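Local coordinates for protein EF-P arginine 32 rhamnosyl-transferase (Pseudomonas putida KT2440, PDB 5NV8) that belongs to the EarP family of EF-P rhamnosyltransferases, with a fold of the GT-B kind, and holds 2'-deoxy-thymidine-beta-L-rhamnose in a pocket, at residues R39-V42 with A48-L51; L203-N208 with R339-D344; P209-W214 with G232-G237; D269-L274 with N281-E286. All blocks are in the same frame, centred on the assembly; numbering follows the deposited sequence.

Interaction 1 (R39-V42 with A48-L51); sequences RQLV and AVRL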
# COMPACT_ATOMS: atom_id res chain seq x y z
N ARG A 39 -7.54 -12.98 8.77
CA ARG A 39 -8.88 -12.49 9.05
C ARG A 39 -9.84 -12.83 7.92
O ARG A 39 -11.01 -13.14 8.15
CB ARG A 39 -8.88 -10.98 9.28
CG ARG A 39 -7.82 -10.47 10.21
CD ARG A 39 -8.07 -9.01 10.57
NE ARG A 39 -8.31 -8.17 9.40
CZ ARG A 39 -7.35 -7.53 8.73
NH1 ARG A 39 -6.09 -7.64 9.11
NH2 ARG A 39 -7.66 -6.78 7.68
N GLN A 40 -9.35 -12.77 6.68
CA GLN A 40 -10.22 -12.97 5.52
C GLN A 40 -10.69 -14.42 5.43
O GLN A 40 -11.86 -14.67 5.10
CB GLN A 40 -9.48 -12.56 4.25
CG GLN A 40 -10.38 -12.44 3.03
CD GLN A 40 -9.67 -11.86 1.83
OE1 GLN A 40 -8.44 -11.87 1.74
NE2 GLN A 40 -10.45 -11.34 0.88
N LEU A 41 -9.81 -15.38 5.71
CA LEU A 41 -10.22 -16.79 5.65
C LEU A 41 -11.19 -17.17 6.75
O LEU A 41 -11.92 -18.16 6.60
CB LEU A 41 -9.00 -17.71 5.70
CG LEU A 41 -7.85 -17.40 4.75
CD1 LEU A 41 -6.55 -17.96 5.31
CD2 LEU A 41 -8.14 -17.96 3.36
N VAL A 42 -11.21 -16.42 7.85
CA VAL A 42 -12.25 -16.61 8.86
C VAL A 42 -13.53 -15.92 8.44
O VAL A 42 -14.61 -16.52 8.43
CB VAL A 42 -11.76 -16.09 10.23
CG1 VAL A 42 -12.92 -16.09 11.22
CG2 VAL A 42 -10.61 -16.93 10.74
N ALA A 48 -11.33 -22.10 10.56
CA ALA A 48 -10.67 -21.99 11.86
C ALA A 48 -9.17 -21.88 11.59
O ALA A 48 -8.50 -22.88 11.33
CB ALA A 48 -10.99 -23.19 12.74
N VAL A 49 -8.65 -20.66 11.65
CA VAL A 49 -7.25 -20.42 11.33
C VAL A 49 -6.54 -19.93 12.59
O VAL A 49 -7.12 -19.24 13.43
CB VAL A 49 -7.09 -19.43 10.17
CG1 VAL A 49 -8.09 -19.74 9.05
CG2 VAL A 49 -7.23 -17.99 10.63
N ARG A 50 -5.27 -20.32 12.71
CA ARG A 50 -4.42 -19.89 13.80
C ARG A 50 -3.13 -19.37 13.21
O ARG A 50 -2.38 -20.11 12.56
CB ARG A 50 -4.16 -21.03 14.80
CG ARG A 50 -3.91 -22.39 14.15
CD ARG A 50 -4.34 -23.54 15.06
NE ARG A 50 -3.70 -24.80 14.68
CZ ARG A 50 -4.24 -26.00 14.84
NH1 ARG A 50 -5.44 -26.13 15.37
NH2 ARG A 50 -3.57 -27.08 14.46
N LEU A 51 -2.87 -18.08 13.40
CA LEU A 51 -1.66 -17.44 12.92
C LEU A 51 -0.55 -17.62 13.96
O LEU A 51 -0.65 -17.10 15.07
CB LEU A 51 -1.91 -15.96 12.65
CG LEU A 51 -0.73 -15.14 12.13
CD1 LEU A 51 -0.23 -15.71 10.82
CD2 LEU A 51 -1.13 -13.69 11.98
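V42 and L41 meet V49 inside a beta-alpha-beta unit: helix 30-43 joins the parallel strands 17-20 and 48-51, and the second strand packs against the last turn of the helix. V49 carries the strand's side of the contact, its CA-CB bond aimed at the helix. A chi1 near -43° turns both of its methyls to the helix, CG2 to V42 and CG1 to L41 and V42. CG2, lodged between the backbone N and the carbonyl carbon of V49, meets CG2 of V42 methyl to methyl at 3.5 Å. CG1, anti to the carbonyl carbon, is 4.0 Å from CB of L41, so L41 takes part through CB, while its own methyls are not in contact with V49. The same CG1 is also 4.1 Å from V42 CG2, so that one valine methyl of the helix lies against both methyls of the strand. The V42 and V49 side chains run at a slant to each other. W18 of strand 17-20 touches both L41 and V49, and A38, one turn earlier in the helix, also packs on V49. Polar groups of the two segments turn to other partners: R50 makes a salt bridge with D19, and R39 NH1 bonds to Q268 OE1, while NE2 of that glutamine binds 2'-deoxy-thymidine-beta-L-rhamnose. The bond from R39 thus reaches the second shell of the ligand site. Between the segments themselves there are only apolar carbon contacts, so helix and strand are held here by shape and by exclusion of water, without directional bonds to fix their alignment.

Interaction 2 (L203-N208 with R339-D344); sequences LFAYEN and RAWNMD. With TRH (2'-deoxy-thymidine-beta-L-rhamnose), chain B.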
# COMPACT_ATOMS: atom_id res chain seq x y z
N LEU A 203 2.84 9.63 2.36
CA LEU A 203 4.14 9.08 1.98
C LEU A 203 4.58 8.08 3.04
O LEU A 203 4.70 8.43 4.22
CB LEU A 203 5.19 10.18 1.80
CG LEU A 203 6.65 9.75 1.97
CD1 LEU A 203 7.07 8.88 0.80
CD2 LEU A 203 7.55 10.96 2.07
N PHE A 204 4.83 6.85 2.61
CA PHE A 204 5.25 5.76 3.48
C PHE A 204 6.25 4.93 2.69
O PHE A 204 5.87 4.21 1.75
CB PHE A 204 4.05 4.92 3.92
CG PHE A 204 4.40 3.59 4.53
CD1 PHE A 204 5.06 3.52 5.75
CD2 PHE A 204 4.06 2.42 3.88
CE1 PHE A 204 5.38 2.29 6.31
CE2 PHE A 204 4.38 1.19 4.43
CZ PHE A 204 5.04 1.12 5.65
N ALA A 205 7.53 5.05 3.03
CA ALA A 205 8.59 4.43 2.23
C ALA A 205 9.79 4.14 3.13
O ALA A 205 9.73 4.32 4.35
CB ALA A 205 8.96 5.33 1.05
N TYR A 206 10.87 3.69 2.51
CA TYR A 206 12.14 3.49 3.19
C TYR A 206 12.95 4.79 3.10
O TYR A 206 12.39 5.87 2.90
CB TYR A 206 12.88 2.30 2.58
CG TYR A 206 12.02 1.07 2.38
CD1 TYR A 206 11.81 0.16 3.41
CD2 TYR A 206 11.43 0.81 1.15
CE1 TYR A 206 11.03 -0.96 3.22
CE2 TYR A 206 10.65 -0.31 0.95
CZ TYR A 206 10.45 -1.19 1.99
OH TYR A 206 9.67 -2.30 1.79
N GLU A 207 14.27 4.70 3.26
CA GLU A 207 15.13 5.86 3.04
C GLU A 207 15.32 6.04 1.54
O GLU A 207 15.84 5.16 0.86
CB GLU A 207 16.48 5.70 3.73
CG GLU A 207 16.43 5.36 5.21
CD GLU A 207 16.12 3.91 5.46
OE1 GLU A 207 16.65 3.05 4.72
OE2 GLU A 207 15.36 3.61 6.40
N ASN A 208 14.89 7.19 1.03
CA ASN A 208 15.04 7.50 -0.38
C ASN A 208 16.02 8.64 -0.55
O ASN A 208 15.83 9.71 0.06
CB ASN A 208 13.69 7.86 -1.00
CG ASN A 208 13.65 7.61 -2.49
OD1 ASN A 208 14.38 8.25 -3.25
ND2 ASN A 208 12.82 6.67 -2.92
N ARG A 339 10.50 5.48 -11.85
CA ARG A 339 11.92 5.13 -11.91
C ARG A 339 12.75 6.08 -11.06
O ARG A 339 13.71 5.65 -10.41
CB ARG A 339 12.40 5.16 -13.36
CG ARG A 339 11.88 4.01 -14.21
CD ARG A 339 12.18 4.25 -15.68
NE ARG A 339 11.86 3.08 -16.50
CZ ARG A 339 11.86 3.07 -17.83
NH1 ARG A 339 12.18 4.18 -18.50
NH2 ARG A 339 11.55 1.97 -18.49
N ALA A 340 12.39 7.36 -11.04
CA ALA A 340 13.16 8.34 -10.28
C ALA A 340 13.13 8.05 -8.78
O ALA A 340 14.15 8.17 -8.09
CB ALA A 340 12.63 9.75 -10.56
N TRP A 341 11.96 7.66 -8.26
CA TRP A 341 11.81 7.33 -6.85
C TRP A 341 12.57 6.07 -6.46
O TRP A 341 12.75 5.81 -5.26
CB TRP A 341 10.32 7.17 -6.52
CG TRP A 341 9.97 7.20 -5.06
CD1 TRP A 341 9.27 6.24 -4.37
CD2 TRP A 341 10.29 8.22 -4.10
NE1 TRP A 341 9.13 6.61 -3.05
CE2 TRP A 341 9.75 7.82 -2.86
CE3 TRP A 341 10.97 9.44 -4.18
CZ2 TRP A 341 9.88 8.59 -1.71
CZ3 TRP A 341 11.10 10.21 -3.03
CH2 TRP A 341 10.56 9.78 -1.81
N ASN A 342 13.03 5.27 -7.43
CA ASN A 342 13.72 4.02 -7.16
C ASN A 342 15.13 3.96 -7.73
O ASN A 342 15.88 3.06 -7.34
CB ASN A 342 12.91 2.83 -7.69
CG ASN A 342 11.60 2.62 -6.94
OD1 ASN A 342 11.59 2.15 -5.81
ND2 ASN A 342 10.49 2.98 -7.58
N MET A 343 15.50 4.87 -8.64
CA MET A 343 16.82 4.83 -9.27
C MET A 343 17.55 6.16 -9.18
O MET A 343 18.52 6.38 -9.92
CB MET A 343 16.70 4.38 -10.73
CG MET A 343 15.72 3.24 -10.96
SD MET A 343 15.33 2.92 -12.69
CE MET A 343 16.96 3.05 -13.44
N ASP A 344 17.11 7.06 -8.29
CA ASP A 344 17.83 8.29 -7.95
C ASP A 344 17.87 9.28 -9.12
O ASP A 344 18.91 9.88 -9.39
CB ASP A 344 19.24 7.98 -7.44
CG ASP A 344 19.81 9.08 -6.57
OD1 ASP A 344 19.08 10.06 -6.30
OD2 ASP A 344 20.98 8.97 -6.16
O4P TRH B . 8.21 -2.38 3.64
P2 TRH B . 7.03 -3.15 4.13
O3P TRH B . 6.80 -2.95 5.72
O1 TRH B . 7.15 -4.72 3.83
C1 TRH B . 8.33 -5.21 3.17
C2 TRH B . 8.21 -6.70 2.84
O2 TRH B . 7.50 -7.40 3.86
C3 TRH B . 9.60 -7.34 2.75
O3 TRH B . 10.08 -7.64 4.06
C4 TRH B . 10.55 -6.37 2.08
O4 TRH B . 10.04 -6.01 0.79
OPP TRH B . 5.67 -2.61 3.43
P TRH B . 4.35 -3.50 3.50
O1P TRH B . 4.48 -4.82 2.82
O2P TRH B . 3.15 -2.63 2.86
O5' TRH B . 3.95 -3.64 5.05
C5' TRH B . 3.33 -2.55 5.73
C4' TRH B . 2.19 -3.09 6.57
O4' TRH B . 1.96 -2.11 7.62
C3' TRH B . 0.92 -3.08 5.75
O3' TRH B . -0.10 -3.82 6.44
C2' TRH B . 0.60 -1.61 5.83
C1' TRH B . 0.65 -1.56 7.34
N11 TRH B . 0.51 -0.21 7.92
C21 TRH B . -0.39 -0.02 8.89
O21 TRH B . -1.10 -0.96 9.27
N31 TRH B . -0.55 1.23 9.47
C41 TRH B . 0.23 2.30 9.06
O41 TRH B . 0.07 3.40 9.59
C51 TRH B . 1.18 2.12 8.06
C5A TRH B . 1.96 3.18 7.64
C61 TRH B . 1.32 0.86 7.48
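N208 and W341 meet where the loop after strand 199-203, which lines the pocket of 2'-deoxy-thymidine-beta-L-rhamnose, rests on the end of helix 328-343. The N208 amide lies over one face of the indole, the two planes 16° apart. Its ND2 stands 3.2 Å above the plane of the W341 ring, over the centre, and CB sits 4.0 Å from the centroid of the W341 six-membered ring in a CH-pi contact. From that position ND2 also donates to the backbone O of W341, in a nearly straight bond of 167°; the modelled N208 ND2 to W341 O length, 2.5 Å, is unusually short, so its exact value is doubtful. The other amide atom, OD1, accepts from Q210 N, and partners at both ends are consistent with a fixed rotation of the group. W341 reaches N208 because its CG is anti to the backbone N, chi1 -164°, which swings the indole under the loop. L203 CD1 comes in obliquely, 3.8 Å from W341 CZ2, and A205 CB lies at the indole's edge, near its plane. W214 meets the indole edge-to-face. On the pocket side, the face of F204 carries the thymine methyl, with CD1 3.6 Å from C5A of the ligand, and the Y206 hydroxyl donates to the phosphate oxygen O4P, again in a bond modelled very short. W341 NE1 is buried without a polar partner, so the indole serves this contact as an apolar and pi surface; the one directional link between the two segments is the N208 amide bond of doubtful length.

Interaction 3 (P209-W214 with G232-G237); sequences PQLGNW and GRVVAG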
# COMPACT_ATOMS: atom_id res chain seq x y z
N PRO A 209 17.08 8.48 -1.35
CA PRO A 209 18.05 9.57 -1.52
C PRO A 209 17.51 10.74 -2.32
O PRO A 209 18.25 11.68 -2.62
CB PRO A 209 19.22 8.87 -2.23
CG PRO A 209 18.60 7.72 -2.94
CD PRO A 209 17.48 7.25 -2.05
N GLN A 210 16.23 10.69 -2.68
CA GLN A 210 15.60 11.75 -3.46
C GLN A 210 14.46 12.43 -2.73
O GLN A 210 13.72 13.21 -3.34
CB GLN A 210 15.12 11.21 -4.81
CG GLN A 210 16.23 11.20 -5.84
CD GLN A 210 16.14 12.36 -6.80
OE1 GLN A 210 15.26 13.21 -6.70
NE2 GLN A 210 17.10 12.43 -7.72
N LEU A 211 14.28 12.16 -1.43
CA LEU A 211 13.24 12.83 -0.67
C LEU A 211 13.44 14.34 -0.66
O LEU A 211 12.47 15.10 -0.80
CB LEU A 211 13.20 12.29 0.76
CG LEU A 211 12.32 13.04 1.76
CD1 LEU A 211 10.87 12.56 1.68
CD2 LEU A 211 12.86 12.88 3.17
N GLY A 212 14.69 14.79 -0.53
CA GLY A 212 14.95 16.22 -0.47
C GLY A 212 14.54 16.94 -1.74
O GLY A 212 14.00 18.04 -1.69
N ASN A 213 14.81 16.33 -2.90
CA ASN A 213 14.45 16.97 -4.16
C ASN A 213 12.93 17.05 -4.33
O ASN A 213 12.42 18.02 -4.89
CB ASN A 213 15.08 16.22 -5.34
CG ASN A 213 16.59 16.39 -5.39
OD1 ASN A 213 17.15 17.35 -4.85
ND2 ASN A 213 17.27 15.45 -6.04
N TRP A 214 12.21 16.04 -3.85
CA TRP A 214 10.75 16.05 -3.97
C TRP A 214 10.14 17.11 -3.06
O TRP A 214 9.27 17.88 -3.48
CB TRP A 214 10.18 14.68 -3.63
CG TRP A 214 8.77 14.49 -4.09
CD1 TRP A 214 8.12 15.21 -5.04
CD2 TRP A 214 7.83 13.53 -3.60
NE1 TRP A 214 6.83 14.76 -5.19
CE2 TRP A 214 6.63 13.72 -4.31
CE3 TRP A 214 7.88 12.52 -2.64
CZ2 TRP A 214 5.49 12.94 -4.09
CZ3 TRP A 214 6.76 11.75 -2.42
CH2 TRP A 214 5.58 11.96 -3.14
N GLY A 232 7.80 6.16 10.77
CA GLY A 232 8.52 5.11 10.08
C GLY A 232 9.89 5.58 9.63
O GLY A 232 10.38 6.63 10.06
N ARG A 233 10.48 4.80 8.73
CA ARG A 233 11.85 4.96 8.23
C ARG A 233 12.04 6.21 7.36
O ARG A 233 13.13 6.37 6.78
CB ARG A 233 12.25 3.71 7.45
CG ARG A 233 12.35 2.47 8.33
CD ARG A 233 12.51 1.19 7.52
NE ARG A 233 13.84 0.61 7.67
CZ ARG A 233 14.81 0.72 6.77
NH1 ARG A 233 14.58 1.37 5.63
NH2 ARG A 233 16.00 0.18 6.99
N VAL A 234 11.05 7.09 7.24
CA VAL A 234 11.18 8.28 6.41
C VAL A 234 11.29 9.56 7.23
O VAL A 234 11.75 10.58 6.70
CB VAL A 234 10.02 8.38 5.40
CG1 VAL A 234 8.76 8.89 6.09
CG2 VAL A 234 10.39 9.28 4.22
N VAL A 235 10.90 9.54 8.51
CA VAL A 235 10.97 10.75 9.33
C VAL A 235 12.41 11.19 9.57
O VAL A 235 12.64 12.36 9.89
CB VAL A 235 10.23 10.53 10.66
CG1 VAL A 235 9.83 11.86 11.27
CG2 VAL A 235 9.01 9.65 10.45
N ALA A 236 13.37 10.28 9.41
CA ALA A 236 14.77 10.65 9.61
C ALA A 236 15.23 11.66 8.57
O ALA A 236 15.68 12.76 8.90
CB ALA A 236 15.65 9.40 9.58
N GLY A 237 15.11 11.30 7.29
CA GLY A 237 15.47 12.22 6.23
C GLY A 237 14.54 13.42 6.14
O GLY A 237 14.95 14.50 5.71
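L211 packs hardest against G237, where CD2 rests 3.5 Å from the backbone C of the glycine and 3.7 Å from G237 O. Lacking a side chain, G237 lets the leucine methyl settle directly on the peptide. The other branch is looser: L211 CD1 and V234 CG2 are 4.2 Å apart, with the two side chains crossing at about a right angle. A chi1 of 170° carries the L211 fork away from its own backbone N, and CD1 and CD2 reach different partners. Both segments begin helices that follow neighbouring parallel strands of the Rossmann-like sheet, 199-203 and 225-230, and L203 at the end of the first strand touches both L211 and V234. Q210 is the N-cap of helix 211-220; its OE1 receives N213 ND2 at 3.1 Å, with the donor well above the carbonyl plane (65°), and also accepts from M347 N. A type I turn from G232 to V235 leads into helix 235-242. G232, R233 and A236 lie on the exposed side and take no part in the packing on L211.

Interaction 4 (D269-L274 with N281-E286); sequences DDFDRL and NAVRGE. With TRH (2'-deoxy-thymidine-beta-L-rhamnose), chain B.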
# COMPACT_ATOMS: atom_id res chain seq x y z
N ASP A 269 -7.07 -0.80 9.10
CA ASP A 269 -8.27 -0.27 8.45
C ASP A 269 -8.21 1.24 8.33
O ASP A 269 -8.65 1.81 7.32
CB ASP A 269 -9.51 -0.70 9.24
CG ASP A 269 -9.88 -2.15 9.01
OD1 ASP A 269 -9.46 -2.72 7.97
OD2 ASP A 269 -10.57 -2.73 9.87
N ASP A 270 -7.67 1.92 9.35
CA ASP A 270 -7.54 3.37 9.26
C ASP A 270 -6.48 3.78 8.24
O ASP A 270 -6.57 4.86 7.65
CB ASP A 270 -7.24 3.96 10.63
CG ASP A 270 -8.47 4.07 11.50
OD1 ASP A 270 -9.45 4.73 11.08
OD2 ASP A 270 -8.47 3.51 12.62
N PHE A 271 -5.48 2.93 8.02
CA PHE A 271 -4.53 3.19 6.94
C PHE A 271 -5.21 3.12 5.58
O PHE A 271 -4.82 3.85 4.66
CB PHE A 271 -3.37 2.20 7.00
CG PHE A 271 -2.33 2.42 5.94
CD1 PHE A 271 -1.44 3.47 6.02
CD2 PHE A 271 -2.25 1.57 4.85
CE1 PHE A 271 -0.48 3.68 5.04
CE2 PHE A 271 -1.29 1.77 3.86
CZ PHE A 271 -0.41 2.83 3.96
N ASP A 272 -6.23 2.26 5.43
CA ASP A 272 -7.05 2.29 4.22
C ASP A 272 -7.79 3.61 4.11
O ASP A 272 -7.86 4.20 3.02
CB ASP A 272 -8.03 1.12 4.22
CG ASP A 272 -7.39 -0.20 3.85
OD1 ASP A 272 -6.48 -0.20 2.98
OD2 ASP A 272 -7.79 -1.23 4.41
N ARG A 273 -8.36 4.09 5.21
CA ARG A 273 -9.04 5.38 5.20
C ARG A 273 -8.07 6.50 4.84
O ARG A 273 -8.45 7.46 4.15
CB ARG A 273 -9.69 5.65 6.56
CG ARG A 273 -10.44 4.46 7.16
CD ARG A 273 -11.70 4.90 7.91
NE ARG A 273 -11.43 5.16 9.32
CZ ARG A 273 -12.24 5.86 10.12
NH1 ARG A 273 -13.37 6.36 9.65
NH2 ARG A 273 -11.92 6.05 11.39
N LEU A 274 -6.82 6.39 5.29
CA LEU A 274 -5.80 7.36 4.89
C LEU A 274 -5.60 7.35 3.38
O LEU A 274 -5.64 8.40 2.73
CB LEU A 274 -4.48 7.06 5.61
CG LEU A 274 -3.40 8.13 5.51
CD1 LEU A 274 -3.93 9.48 5.95
CD2 LEU A 274 -2.18 7.74 6.34
N ASN A 281 -0.80 8.74 -3.15
CA ASN A 281 -0.36 7.85 -2.09
C ASN A 281 0.97 7.21 -2.47
O ASN A 281 1.03 6.45 -3.44
CB ASN A 281 -1.41 6.78 -1.80
CG ASN A 281 -2.70 7.36 -1.26
OD1 ASN A 281 -2.76 7.85 -0.13
ND2 ASN A 281 -3.76 7.28 -2.06
N ALA A 282 2.01 7.50 -1.70
CA ALA A 282 3.32 6.90 -1.90
C ALA A 282 3.47 5.74 -0.91
O ALA A 282 3.58 5.96 0.30
CB ALA A 282 4.43 7.93 -1.70
N VAL A 283 3.47 4.51 -1.43
CA VAL A 283 3.55 3.32 -0.60
C VAL A 283 4.85 2.57 -0.88
O VAL A 283 5.70 3.05 -1.63
CB VAL A 283 2.33 2.40 -0.81
CG1 VAL A 283 1.13 2.92 -0.03
CG2 VAL A 283 2.01 2.28 -2.29
N ARG A 284 4.99 1.39 -0.29
CA ARG A 284 6.23 0.63 -0.38
C ARG A 284 5.93 -0.84 -0.13
O ARG A 284 4.79 -1.23 0.15
CB ARG A 284 7.26 1.14 0.63
CG ARG A 284 6.88 0.78 2.05
CD ARG A 284 8.02 0.94 3.03
NE ARG A 284 7.84 0.07 4.19
CZ ARG A 284 8.35 0.31 5.39
NH1 ARG A 284 9.07 1.41 5.59
NH2 ARG A 284 8.14 -0.53 6.39
N GLY A 285 6.97 -1.66 -0.23
CA GLY A 285 6.88 -3.03 0.25
C GLY A 285 5.90 -3.87 -0.55
O GLY A 285 5.90 -3.86 -1.79
N GLU A 286 5.05 -4.60 0.17
CA GLU A 286 4.17 -5.60 -0.44
C GLU A 286 2.70 -5.25 -0.29
O GLU A 286 1.99 -5.14 -1.30
CB GLU A 286 4.47 -6.97 0.16
CG GLU A 286 3.47 -8.05 -0.23
CD GLU A 286 4.14 -9.27 -0.81
OE1 GLU A 286 3.43 -10.25 -1.12
OE2 GLU A 286 5.38 -9.25 -0.97
O4P TRH B . 8.21 -2.38 3.64
P2 TRH B . 7.03 -3.15 4.13
O3P TRH B . 6.80 -2.95 5.72
O1 TRH B . 7.15 -4.72 3.83
C1 TRH B . 8.33 -5.21 3.17
C2 TRH B . 8.21 -6.70 2.84
O2 TRH B . 7.50 -7.40 3.86
C3 TRH B . 9.60 -7.34 2.75
O3 TRH B . 10.08 -7.64 4.06
C4 TRH B . 10.55 -6.37 2.08
O4 TRH B . 10.04 -6.01 0.79
OPP TRH B . 5.67 -2.61 3.43
P TRH B . 4.35 -3.50 3.50
O1P TRH B . 4.48 -4.82 2.82
O2P TRH B . 3.15 -2.63 2.86
O5' TRH B . 3.95 -3.64 5.05
C5' TRH B . 3.33 -2.55 5.73
C4' TRH B . 2.19 -3.09 6.57
O4' TRH B . 1.96 -2.11 7.62
C3' TRH B . 0.92 -3.08 5.75
O3' TRH B . -0.10 -3.82 6.44
C2' TRH B . 0.60 -1.61 5.83
C1' TRH B . 0.65 -1.56 7.34
N11 TRH B . 0.51 -0.21 7.92
C21 TRH B . -0.39 -0.02 8.89
O21 TRH B . -1.10 -0.96 9.27
N31 TRH B . -0.55 1.23 9.47
C41 TRH B . 0.23 2.30 9.06
O41 TRH B . 0.07 3.40 9.59
C51 TRH B . 1.18 2.12 8.06
C5A TRH B . 1.96 3.18 7.64
C61 TRH B . 1.32 0.86 7.48
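D270 OD1 is gripped side-on by R273 one turn later in helix 268-277, with NE of R273 at 2.7 Å and NH2 at 2.8 Å from that oxygen. Both nitrogens meet OD1 nearly along its C-O axis and within the guanidinium plane, while OD2 accepts from S267 OG. Between the segments the touch is slight: F271 CZ approaches V283 CG1 at 4.3 Å, the methyl lying at the ring's edge. The face of F271 serves the ligand, whose thymine C61 stands 4.0 Å above the ring plane over its centre. Helix 268-277 leads directly into strand 280-284 of the Rossmann-like sheet, and the strand's end and the turn after it hold the diphosphate. R284, its chain extended from CG to NE, gives NH2 to O3P at 2.8 Å, nearly straight (170°) and in the guanidinium plane; NE makes a weaker, bent bond to O4P. E286 N donates to O1P at 2.7 Å, and G285, at positive phi, brings its CA to 3.4 Å from OPP of the ligand. At the strand's other end N281, buried, bonds through OD1 to S202 OG and through ND2 to L275 O.

How the interactions relate
From the N terminus, interaction 1, between helix 30-43 and a strand of a separate two-stranded sheet, closes a short loop. Interaction 2 opens at 203-208 and closes only at 339-344, tying the loop after strand 199-203 to helix 328-343. Interactions 3 and 4 follow one another within that span, and none of the loops cross; interaction 3 joins the starts of helices 211-220 and 235-242. It adjoins interaction 2 through the E207-R233 salt bridge; interaction 4 adjoins interaction 2 through F204 N, which probably bonds to A282 O in the neighbouring strand. Interactions 2 and 4 share the ligand, and interaction 1 comes within about 4 Å (nearest atoms) of interaction 4.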